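Local structure of Non-structural protein 11 (Prrsv 16244b, 5EYI) at residues A[64-69]-A[85-90]. The protein probably cleaves viral RNA as a uridylate-specific endoribonuclease, trimming 5'-polyuridines so that host double-stranded RNA sensors are not activated. The protein carries 1 engineered substitution. Sequence-based numbering, arbitrary orientation.
Sequences RACIGA and VSYYLT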
loop_
_atom_site.group_PDB
_atom_site.type_symbol
_atom_site.label_atom_id
_atom_site.label_comp_id
_atom_site.label_asym_id
_atom_site.label_seq_id
_atom_site.Cartn_x
_atom_site.Cartn_y
_atom_site.Cartn_z
ATOM N N ARG A 64 -18.343 -22.486 -2.213
ATOM C CA ARG A 64 -17.408 -21.552 -2.822
ATOM C C ARG A 64 -16.393 -22.381 -3.599
ATOM O O ARG A 64 -15.718 -23.241 -3.018
ATOM C CB ARG A 64 -16.724 -20.732 -1.717
ATOM C CG ARG A 64 -15.442 -19.995 -2.091
ATOM C CD ARG A 64 -15.710 -18.831 -3.015
ATOM N NE ARG A 64 -16.532 -17.830 -2.349
ATOM C CZ ARG A 64 -17.187 -16.860 -2.970
ATOM N NH1 ARG A 64 -17.105 -16.717 -4.291
ATOM N NH2 ARG A 64 -17.923 -16.014 -2.264
ATOM N N ALA A 65 -16.296 -22.119 -4.903
ATOM C CA ALA A 65 -15.282 -22.721 -5.756
ATOM C C ALA A 65 -13.908 -22.135 -5.424
ATOM O O ALA A 65 -13.711 -20.926 -5.511
ATOM C CB ALA A 65 -15.613 -22.465 -7.221
ATOM N N CYS A 66 -12.963 -22.992 -5.042
ATOM C CA CYS A 66 -11.610 -22.542 -4.712
ATOM C C CYS A 66 -10.696 -22.759 -5.909
ATOM O O CYS A 66 -10.119 -23.835 -6.091
ATOM C CB CYS A 66 -11.116 -23.245 -3.461
ATOM S SG CYS A 66 -12.202 -22.920 -2.054
ATOM N N ILE A 67 -10.579 -21.710 -6.718
ATOM C CA ILE A 67 -9.962 -21.778 -8.043
ATOM C C ILE A 67 -8.460 -21.540 -7.978
ATOM O O ILE A 67 -8.010 -20.532 -7.447
ATOM C CB ILE A 67 -10.597 -20.745 -9.001
ATOM C CG1 ILE A 67 -12.113 -20.989 -9.125
ATOM C CG2 ILE A 67 -9.947 -20.823 -10.381
ATOM C CD1 ILE A 67 -12.905 -19.827 -9.705
ATOM N N GLY A 68 -7.689 -22.464 -8.543
ATOM C CA GLY A 68 -6.228 -22.343 -8.579
ATOM C C GLY A 68 -5.497 -22.543 -7.259
ATOM O O GLY A 68 -4.320 -22.201 -7.148
ATOM N N ALA A 69 -6.177 -23.112 -6.265
ATOM C CA ALA A 69 -5.607 -23.262 -4.948
ATOM C C ALA A 69 -4.792 -24.541 -4.895
ATOM O O ALA A 69 -5.136 -25.538 -5.525
ATOM C CB ALA A 69 -6.704 -23.307 -3.903
ATOM N N VAL A 85 -10.929 -25.291 -10.799
ATOM C CA VAL A 85 -11.414 -25.447 -9.425
ATOM C C VAL A 85 -10.656 -26.589 -8.766
ATOM O O VAL A 85 -10.663 -27.704 -9.280
ATOM C CB VAL A 85 -12.924 -25.772 -9.387
ATOM C CG1 VAL A 85 -13.398 -26.035 -7.956
ATOM C CG2 VAL A 85 -13.737 -24.646 -10.021
ATOM N N SER A 86 -9.998 -26.309 -7.638
ATOM C CA SER A 86 -9.260 -27.341 -6.903
ATOM C C SER A 86 -10.206 -28.143 -6.018
ATOM O O SER A 86 -10.105 -29.368 -5.941
ATOM C CB SER A 86 -8.141 -26.714 -6.065
ATOM O OG SER A 86 -7.316 -25.907 -6.881
ATOM N N TYR A 87 -11.113 -27.437 -5.350
ATOM C CA TYR A 87 -12.147 -28.037 -4.484
ATOM C C TYR A 87 -13.191 -26.959 -4.192
ATOM O O TYR A 87 -12.955 -25.788 -4.461
ATOM C CB TYR A 87 -11.537 -28.572 -3.162
ATOM C CG TYR A 87 -10.686 -27.544 -2.432
ATOM C CD1 TYR A 87 -9.318 -27.453 -2.666
ATOM C CD2 TYR A 87 -11.257 -26.631 -1.547
ATOM C CE1 TYR A 87 -8.542 -26.496 -2.034
ATOM C CE2 TYR A 87 -10.477 -25.667 -0.909
ATOM C CZ TYR A 87 -9.121 -25.608 -1.159
ATOM O OH TYR A 87 -8.349 -24.649 -0.534
ATOM N N TYR A 88 -14.335 -27.368 -3.655
ATOM C CA TYR A 88 -15.363 -26.460 -3.141
ATOM C C TYR A 88 -15.307 -26.477 -1.627
ATOM O O TYR A 88 -15.001 -27.502 -1.040
ATOM C CB TYR A 88 -16.764 -26.891 -3.587
ATOM C CG TYR A 88 -17.015 -26.617 -5.043
ATOM C CD1 TYR A 88 -16.629 -27.533 -6.012
ATOM C CD2 TYR A 88 -17.612 -25.428 -5.456
ATOM C CE1 TYR A 88 -16.832 -27.278 -7.345
ATOM C CE2 TYR A 88 -17.815 -25.166 -6.794
ATOM C CZ TYR A 88 -17.420 -26.097 -7.732
ATOM O OH TYR A 88 -17.615 -25.838 -9.060
ATOM N N LEU A 89 -15.610 -25.337 -1.011
ATOM C CA LEU A 89 -15.760 -25.246 0.439
ATOM C C LEU A 89 -17.165 -24.805 0.791
ATOM O O LEU A 89 -17.695 -23.865 0.198
ATOM C CB LEU A 89 -14.760 -24.255 1.045
ATOM C CG LEU A 89 -13.310 -24.713 1.179
ATOM C CD1 LEU A 89 -12.515 -23.624 1.886
ATOM C CD2 LEU A 89 -13.171 -26.037 1.906
ATOM N N THR A 90 -17.756 -25.481 1.767
ATOM C CA THR A 90 -19.044 -25.082 2.296
ATOM C C THR A 90 -18.938 -25.011 3.815
ATOM O O THR A 90 -18.568 -25.981 4.452
ATOM C CB THR A 90 -20.155 -26.059 1.862
ATOM O OG1 THR A 90 -20.002 -26.364 0.471
ATOM C CG2 THR A 90 -21.530 -25.434 2.081
#
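The hydroxyl OG of Ser86 donates a hydrogen bond to Ala69 O, 2.6 Å away, meeting a lone pair in the plane of that carbonyl. It tethers the turn after strand 64-67 to its antiparallel partner, strand 85-93, in the N-terminal domain of nsp11. Serine suits this place because its short side chain, with chi1 at -54°, sets OG beside its own backbone N and facing the turn. Ser86 and Tyr87 both lie opposite Cys66, and the helix-like psi of Ser86, -43°, fits a classic beta bulge. Around it, Ser86 N bonds to Cys66 O at 2.9 Å, while Cys66 N gives a bond to Tyr87 O that runs nearly along the C=O axis. Beyond the bulge Arg64 and Leu89 form a regular hydrogen-bonded pair, joined through both amides, and Arg64 O also receives a CA-H...O contact from Tyr88. At the turn Gly68 has a positive phi, which glycine adopts easily.

On the buried face, Cys66 is small enough to lie close against Tyr87. Its CB stands over one face of the ring, 3.9 Å from the centroid in a CH-pi contact, whereas SG approaches obliquely, 3.4 Å from Tyr87 CE2. SG also touches Leu89 CG, which sits in plane at the ring's edge. Val11 of helix 9-14 packs on both Tyr87 and Leu89, and Phe105 on Cys66, extending this apolar cluster. Arg64 begins on the same face, but its chain bends away and its guanidinium group reaches Leu100 O and Glu102. The other face is less enclosed: Val85 CG2 lies 4.1 Å from Ile67 CG1, and the compact methyl CB of Ala65 lets the Tyr88 ring draw near, its CE2 3.5 Å from that CB.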